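Local coordinates for chitin oligosaccharide binding protein NagB2 (Paenibacillus sp. FPU-7, PDB 7EHU) that binds the chitin oligosaccharides N,N'-diacetylchitobiose and N,N',N''-triacetylchitotriose as an extracellular solute-binding protein, probably delivering them to an ABC-type importer, at residues N205-A210 against P300-K305; V294-F299 against G375-S380; Y318-H323 against K333-N338. All blocks are in the same frame, centred on the assembly; numbering follows the deposited sequence.

Contact 1 (N205-A210 against P300-K305); sequences NSLFVA and PNIGGK
The methyl of A210 meets the end of the I302 side chain, CB lying 3.7 Å from CD1, and this is the closest touch between helix segment 205-210 and the loop 300-305. I302 leans toward the helix from its backbone. Its CG1 stands opposite the carbonyl carbon (chi1 -75°), and a nearly straight second torsion carries CD1 forward, leaving the CG2 branch off this line. One turn earlier in the helix, L207 reaches the same methyl more loosely, with CD2 4.4 Å from I302 CD1. The ethyl arm of I302 thus ends beside two residues spaced i, i+3 on one helical face. In this bacterial extracellular solute-binding protein, a member of the periplasmic-binding-protein clan, the contact lays the loop between strands 294-297 and 309-320 along helix 197-212; W170 and R238 also touch the I302 side chain. Polar groups meet through a water instead of directly. It accepts from I302 N at 3.0 Å and lies 3.3 Å from A210 O, a longer link and a less certain one, since other acceptors compete for its protons. Beyond I302 the loop curls round the helix through G303 and G304, both with positive phi, and D307 OD2 accepts a hydrogen bond from G303 N.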
# COMPACT_ATOMS: atom_id res chain seq x y z
N ASN A 205 -9.37 -5.17 5.13
CA ASN A 205 -8.53 -6.32 4.83
C ASN A 205 -7.89 -6.89 6.08
O ASN A 205 -7.95 -8.10 6.31
CB ASN A 205 -7.76 -6.04 3.52
CG ASN A 205 -6.72 -7.07 3.07
OD1 ASN A 205 -5.69 -6.72 2.49
ND2 ASN A 205 -6.88 -8.31 3.53
N SER A 206 -7.38 -6.03 6.96
CA SER A 206 -6.85 -6.56 8.21
C SER A 206 -7.94 -7.14 9.10
O SER A 206 -7.68 -8.11 9.82
CB SER A 206 -5.97 -5.54 8.94
OG SER A 206 -4.69 -5.48 8.33
N LEU A 207 -9.16 -6.58 9.05
CA LEU A 207 -10.27 -7.15 9.80
C LEU A 207 -10.61 -8.56 9.33
O LEU A 207 -10.72 -9.47 10.15
CB LEU A 207 -11.50 -6.26 9.70
CG LEU A 207 -11.64 -5.26 10.84
CD1 LEU A 207 -12.64 -4.16 10.46
CD2 LEU A 207 -12.08 -5.95 12.10
N PHE A 208 -10.80 -8.75 8.02
CA PHE A 208 -11.24 -10.07 7.57
C PHE A 208 -10.13 -11.11 7.61
O PHE A 208 -10.43 -12.30 7.72
CB PHE A 208 -12.09 -10.07 6.28
CG PHE A 208 -11.39 -9.67 5.00
CD1 PHE A 208 -10.44 -10.48 4.39
CD2 PHE A 208 -11.79 -8.52 4.32
CE1 PHE A 208 -9.88 -10.11 3.17
CE2 PHE A 208 -11.22 -8.17 3.11
CZ PHE A 208 -10.27 -8.96 2.55
N VAL A 209 -8.86 -10.70 7.55
CA VAL A 209 -7.80 -11.66 7.80
C VAL A 209 -7.76 -12.00 9.29
O VAL A 209 -7.55 -13.15 9.67
CB VAL A 209 -6.45 -11.16 7.23
CG1 VAL A 209 -5.29 -12.03 7.73
CG2 VAL A 209 -6.50 -11.11 5.69
N ALA A 210 -7.99 -11.00 10.15
CA ALA A 210 -8.03 -11.27 11.58
C ALA A 210 -9.17 -12.22 11.95
O ALA A 210 -9.02 -13.03 12.87
CB ALA A 210 -8.18 -9.97 12.38
N PRO A 300 -4.85 -5.68 16.29
CA PRO A 300 -4.93 -6.51 17.50
C PRO A 300 -5.53 -7.89 17.25
O PRO A 300 -6.25 -8.14 16.28
CB PRO A 300 -5.86 -5.70 18.41
CG PRO A 300 -6.73 -4.92 17.46
CD PRO A 300 -5.81 -4.55 16.32
N ASN A 301 -5.25 -8.80 18.17
CA ASN A 301 -5.66 -10.20 18.04
C ASN A 301 -7.14 -10.40 18.38
O ASN A 301 -7.59 -10.06 19.49
CB ASN A 301 -4.78 -11.09 18.91
CG ASN A 301 -3.34 -11.17 18.43
OD1 ASN A 301 -3.05 -10.94 17.25
ND2 ASN A 301 -2.42 -11.45 19.34
N ILE A 302 -7.88 -10.96 17.43
CA ILE A 302 -9.29 -11.32 17.64
C ILE A 302 -9.43 -12.73 18.18
O ILE A 302 -10.45 -13.02 18.83
CB ILE A 302 -10.09 -11.13 16.33
CG1 ILE A 302 -10.34 -9.64 16.09
CG2 ILE A 302 -11.43 -11.90 16.36
CD1 ILE A 302 -10.93 -9.30 14.75
N GLY A 303 -8.45 -13.60 17.96
CA GLY A 303 -8.50 -14.99 18.38
C GLY A 303 -8.75 -15.88 17.19
O GLY A 303 -9.80 -15.77 16.55
N GLY A 304 -7.80 -16.75 16.86
CA GLY A 304 -7.95 -17.61 15.70
C GLY A 304 -6.73 -17.58 14.78
O GLY A 304 -5.64 -17.14 15.16
N LYS A 305 -6.95 -18.05 13.54
CA LYS A 305 -5.87 -18.21 12.56
C LYS A 305 -5.30 -16.89 12.07
O LYS A 305 -4.23 -16.89 11.45
CB LYS A 305 -6.36 -19.00 11.34
CG LYS A 305 -6.28 -20.52 11.47
CD LYS A 305 -7.07 -21.21 10.37
CE LYS A 305 -7.02 -22.74 10.50
NZ LYS A 305 -5.84 -23.36 9.81
O HOH W 1 -6.69 -11.95 14.91

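Contact 2 (V294-F299 against G375-S380); sequences VGYFRF and GEAQAS
R298 brings a single guanidinium nitrogen to two acceptors near the C-terminal end of helix 369-379. NH1 donates to A377 O at 2.9 Å and to S380 OG at 3.1 Å. Arginine here binds the final turn of a helix from the end of strand 294-297, which pairs antiparallel with strand 138-154 in the two-lobed solute-binding fold. The two bonds differ in geometry: S380 OG lies in the guanidinium plane, whereas A377 O is tilted from it by 20° but receives the N-H on a lone pair within its own carbonyl plane. S380 OG in turn gives its proton to E376 O, 2.6 Å away, so the hydroxyl both accepts from the arginine and donates back into the helix. E376 O also takes the backbone N-H of S380, and the hydroxyl is fixed in rotation between its two partners. Carbonyls gathered at this helix end would probably suit the positive charge. The arginine gets there with CG lodged between its backbone N and carbonyl carbon (chi1 78°) and the chain extended onward to NE; its NH2 is hydrogen-bonded to N308 OD1. A leucine in its place would probably leave A377 O and S380 OG without their shared donor and N308 without its charged mate. Further out, the bonds give way to packing. R298 and Y296, alternate residues facing the same way, both lie against A377, while F297 between them points away, and its ring meets that of F151. The Y296 ring, which meets Y152 edge-to-face, presents its rim to the helix: A377 CB sits in the ring plane, 3.8 Å from CE2.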
# COMPACT_ATOMS: atom_id res chain seq x y z
N VAL A 294 3.56 10.10 19.08
CA VAL A 294 3.01 9.11 18.16
C VAL A 294 3.66 7.75 18.41
O VAL A 294 4.88 7.64 18.65
CB VAL A 294 3.12 9.57 16.68
CG1 VAL A 294 4.58 9.87 16.27
CG2 VAL A 294 2.47 8.59 15.74
N GLY A 295 2.85 6.70 18.39
CA GLY A 295 3.28 5.33 18.51
C GLY A 295 2.63 4.49 17.43
O GLY A 295 1.99 5.01 16.50
N TYR A 296 2.75 3.17 17.55
CA TYR A 296 2.27 2.27 16.52
C TYR A 296 1.94 0.93 17.13
O TYR A 296 2.65 0.48 18.03
CB TYR A 296 3.35 2.08 15.47
CG TYR A 296 2.96 1.32 14.23
CD1 TYR A 296 2.40 1.97 13.14
CD2 TYR A 296 3.20 -0.05 14.12
CE1 TYR A 296 2.11 1.30 11.99
CE2 TYR A 296 2.91 -0.74 12.97
CZ TYR A 296 2.35 -0.06 11.90
OH TYR A 296 2.11 -0.75 10.74
N PHE A 297 0.90 0.28 16.62
CA PHE A 297 0.63 -1.11 16.97
C PHE A 297 0.03 -1.84 15.77
O PHE A 297 -0.74 -1.27 14.99
CB PHE A 297 -0.25 -1.27 18.22
CG PHE A 297 -1.58 -0.56 18.19
CD1 PHE A 297 -1.69 0.76 18.61
CD2 PHE A 297 -2.74 -1.24 17.80
CE1 PHE A 297 -2.93 1.41 18.63
CE2 PHE A 297 -3.99 -0.59 17.80
CZ PHE A 297 -4.07 0.74 18.23
N ARG A 298 0.41 -3.11 15.64
CA ARG A 298 -0.19 -3.93 14.61
C ARG A 298 -1.63 -4.26 14.98
O ARG A 298 -2.07 -4.10 16.12
CB ARG A 298 0.64 -5.18 14.36
CG ARG A 298 0.50 -6.27 15.36
CD ARG A 298 1.08 -7.60 14.78
NE ARG A 298 1.25 -8.57 15.85
CZ ARG A 298 2.34 -8.70 16.60
NH1 ARG A 298 3.42 -7.96 16.40
NH2 ARG A 298 2.35 -9.61 17.55
N PHE A 299 -2.39 -4.65 13.98
CA PHE A 299 -3.79 -4.95 14.18
C PHE A 299 -3.94 -5.93 15.35
O PHE A 299 -3.21 -6.92 15.42
CB PHE A 299 -4.39 -5.55 12.90
CG PHE A 299 -5.89 -5.61 12.94
CD1 PHE A 299 -6.54 -6.69 13.52
CD2 PHE A 299 -6.65 -4.54 12.48
CE1 PHE A 299 -7.91 -6.71 13.62
CE2 PHE A 299 -8.02 -4.57 12.60
CZ PHE A 299 -8.65 -5.66 13.17
N GLY A 375 9.00 -1.20 13.09
CA GLY A 375 9.87 -2.36 12.97
C GLY A 375 9.61 -3.39 14.05
O GLY A 375 9.61 -4.59 13.78
N GLU A 376 9.37 -2.93 15.29
CA GLU A 376 9.11 -3.87 16.38
C GLU A 376 7.80 -4.61 16.18
O GLU A 376 7.71 -5.82 16.45
CB GLU A 376 9.12 -3.11 17.72
CG GLU A 376 10.53 -2.70 18.16
CD GLU A 376 10.54 -1.67 19.27
OE1 GLU A 376 11.64 -1.42 19.81
OE2 GLU A 376 9.48 -1.12 19.61
N ALA A 377 6.78 -3.91 15.67
CA ALA A 377 5.50 -4.56 15.38
C ALA A 377 5.62 -5.60 14.27
O ALA A 377 4.96 -6.65 14.32
CB ALA A 377 4.47 -3.48 15.01
N GLN A 378 6.45 -5.33 13.25
CA GLN A 378 6.64 -6.28 12.16
C GLN A 378 7.49 -7.47 12.60
O GLN A 378 7.17 -8.63 12.29
CB GLN A 378 7.30 -5.56 10.97
CG GLN A 378 7.38 -6.33 9.65
CD GLN A 378 8.74 -6.92 9.34
OE1 GLN A 378 9.72 -6.68 10.04
NE2 GLN A 378 8.81 -7.70 8.25
N ALA A 379 8.57 -7.20 13.35
CA ALA A 379 9.50 -8.24 13.76
C ALA A 379 8.86 -9.24 14.71
O ALA A 379 9.16 -10.44 14.65
CB ALA A 379 10.72 -7.59 14.43
N SER A 380 8.00 -8.77 15.61
CA SER A 380 7.38 -9.67 16.57
C SER A 380 6.15 -10.38 16.01
O SER A 380 5.59 -11.23 16.71
CB SER A 380 6.96 -8.91 17.83
OG SER A 380 6.30 -7.72 17.45

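Contact 3 (Y318-H323 against K333-N338); sequences YGFSSH and KAFIKN
I336 fits its ethyl arm against the ring of F320. I336 CD1 stands over one face of F320, 4.0 Å from the ring centroid, in a CH-pi contact, while I336 CG1 closes on the far corner of the ring, 3.5 Å from F320 CZ. The arm gets there because CG1 is set opposite the carbonyl carbon (chi1 -66°) and the chain then runs extended, bringing the end of a side chain that leaves the helix at an angle round to the strand. Next to it, F335 is the larger bump. Its ring drops from the helix into the angle between Y318 and F320, two strand residues that point to the same side with G319 between them. Toward Y318 it is T-shaped: the edge of F335 is directed at the tyrosine face, centroids 5.8 Å apart and planes at 85°. Toward F320 the approach is different, F335 CD2 lying at the edge of that ring, 4.1 Å from CE1. The strand and helix form a β-α unit of an α/β lobe, joined by a short connection, so that helix 326-339 runs back over strand 309-320 nearly antiparallel, at 162°, with the segment axes 11.0 Å apart. That strand is antiparallel to its neighbour 93-97, in a sheet whose strands 30-36, 64-70 and 93-97 run parallel, as in type II periplasmic binding proteins. F339 extends the aromatic group by meeting both Y318 and F335, and L34 and L50 pack against the same two rings. The Y318 side chain lies about 6 Å from a bound NAG. Past the strand, S321 OG accepts from H323 N in an ST turn.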
# COMPACT_ATOMS: atom_id res chain seq x y z
N TYR A 318 8.57 -0.09 -9.96
CA TYR A 318 8.53 0.19 -11.40
C TYR A 318 8.53 -1.11 -12.19
O TYR A 318 9.27 -2.06 -11.89
CB TYR A 318 9.71 1.09 -11.81
CG TYR A 318 9.50 2.48 -11.29
CD1 TYR A 318 8.50 3.29 -11.81
CD2 TYR A 318 10.26 2.99 -10.23
CE1 TYR A 318 8.27 4.56 -11.30
CE2 TYR A 318 10.04 4.26 -9.73
CZ TYR A 318 9.05 5.03 -10.26
OH TYR A 318 8.76 6.28 -9.75
N GLY A 319 7.68 -1.12 -13.22
CA GLY A 319 7.75 -2.06 -14.31
C GLY A 319 8.06 -1.33 -15.61
O GLY A 319 8.07 -0.09 -15.67
N PHE A 320 8.29 -2.12 -16.66
CA PHE A 320 8.86 -1.63 -17.90
C PHE A 320 8.13 -2.24 -19.08
O PHE A 320 7.78 -3.42 -19.05
CB PHE A 320 10.37 -1.93 -17.94
CG PHE A 320 11.06 -1.43 -16.70
CD1 PHE A 320 11.47 -0.11 -16.63
CD2 PHE A 320 11.17 -2.23 -15.58
CE1 PHE A 320 12.02 0.40 -15.47
CE2 PHE A 320 11.72 -1.73 -14.41
CZ PHE A 320 12.16 -0.42 -14.36
N SER A 321 7.88 -1.44 -20.11
CA SER A 321 7.22 -1.98 -21.29
C SER A 321 8.10 -3.04 -21.96
O SER A 321 9.32 -2.89 -22.04
CB SER A 321 6.92 -0.85 -22.27
OG SER A 321 6.35 -1.41 -23.43
N SER A 322 7.46 -4.10 -22.46
CA SER A 322 8.18 -5.06 -23.28
C SER A 322 8.47 -4.53 -24.68
O SER A 322 9.27 -5.13 -25.41
CB SER A 322 7.34 -6.32 -23.41
OG SER A 322 6.11 -5.98 -24.01
N HIS A 323 7.87 -3.41 -25.05
CA HIS A 323 7.92 -2.88 -26.41
C HIS A 323 8.93 -1.74 -26.50
O HIS A 323 8.59 -0.57 -26.69
CB HIS A 323 6.52 -2.43 -26.80
CG HIS A 323 5.46 -3.40 -26.39
ND1 HIS A 323 5.41 -4.70 -26.86
CD2 HIS A 323 4.42 -3.27 -25.53
CE1 HIS A 323 4.37 -5.31 -26.32
NE2 HIS A 323 3.74 -4.46 -25.53
N LYS A 333 17.74 0.32 -18.90
CA LYS A 333 18.72 -0.37 -18.07
C LYS A 333 19.50 0.63 -17.22
O LYS A 333 19.78 0.36 -16.05
CB LYS A 333 19.68 -1.17 -18.94
CG LYS A 333 19.06 -2.40 -19.58
CD LYS A 333 20.14 -3.39 -20.05
CE LYS A 333 19.90 -3.92 -21.46
NZ LYS A 333 21.15 -4.53 -22.01
N ALA A 334 19.86 1.78 -17.79
CA ALA A 334 20.58 2.80 -17.03
C ALA A 334 19.72 3.35 -15.90
O ALA A 334 20.22 3.61 -14.80
CB ALA A 334 21.06 3.92 -17.96
N PHE A 335 18.43 3.54 -16.16
CA PHE A 335 17.54 3.99 -15.10
C PHE A 335 17.49 2.97 -13.96
O PHE A 335 17.58 3.34 -12.78
CB PHE A 335 16.12 4.22 -15.64
CG PHE A 335 15.12 4.49 -14.55
CD1 PHE A 335 15.06 5.73 -13.94
CD2 PHE A 335 14.29 3.49 -14.09
CE1 PHE A 335 14.19 5.98 -12.91
CE2 PHE A 335 13.40 3.74 -13.05
CZ PHE A 335 13.36 4.97 -12.45
N ILE A 336 17.34 1.69 -14.29
CA ILE A 336 17.31 0.65 -13.26
C ILE A 336 18.60 0.69 -12.44
O ILE A 336 18.59 0.66 -11.20
CB ILE A 336 17.04 -0.74 -13.87
CG1 ILE A 336 15.63 -0.80 -14.47
CG2 ILE A 336 17.26 -1.86 -12.85
CD1 ILE A 336 15.42 -1.97 -15.37
N LYS A 337 19.73 0.79 -13.14
CA LYS A 337 21.04 0.84 -12.50
C LYS A 337 21.13 2.00 -11.51
O LYS A 337 21.74 1.87 -10.44
CB LYS A 337 22.12 0.98 -13.57
CG LYS A 337 23.53 1.14 -13.02
CD LYS A 337 24.57 1.51 -14.08
CE LYS A 337 24.32 2.86 -14.68
NZ LYS A 337 25.08 3.94 -13.98
N ASN A 338 20.56 3.15 -11.88
CA ASN A 338 20.71 4.35 -11.09
C ASN A 338 19.64 4.52 -10.04
O ASN A 338 19.87 5.22 -9.05
CB ASN A 338 20.77 5.57 -12.00
CG ASN A 338 22.06 5.63 -12.80
OD1 ASN A 338 23.09 5.13 -12.35
ND2 ASN A 338 22.03 6.26 -13.96

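Contacts 1 and 2 are neighbours, joined by F299, which follows R298 and packs its ring on S206, L207 and A210. Contact 3 lies across the chain's centre from contact 1, its nearest atoms about 20 Å from those of either. Contacts 2 and 3 nevertheless share a sheet, through the successive strands 294-297 and 309-320, each meeting a helix. Chemistry follows position: contact 3 is buried and wholly apolar between its segments, contact 1, also buried and of similar extent, is aliphatic and bridged by one water, and contact 2, partly buried, relies on an arginine. The Y318 side chain of contact 3 is also nearer a bound sugar than the Y296 side chain of contact 2.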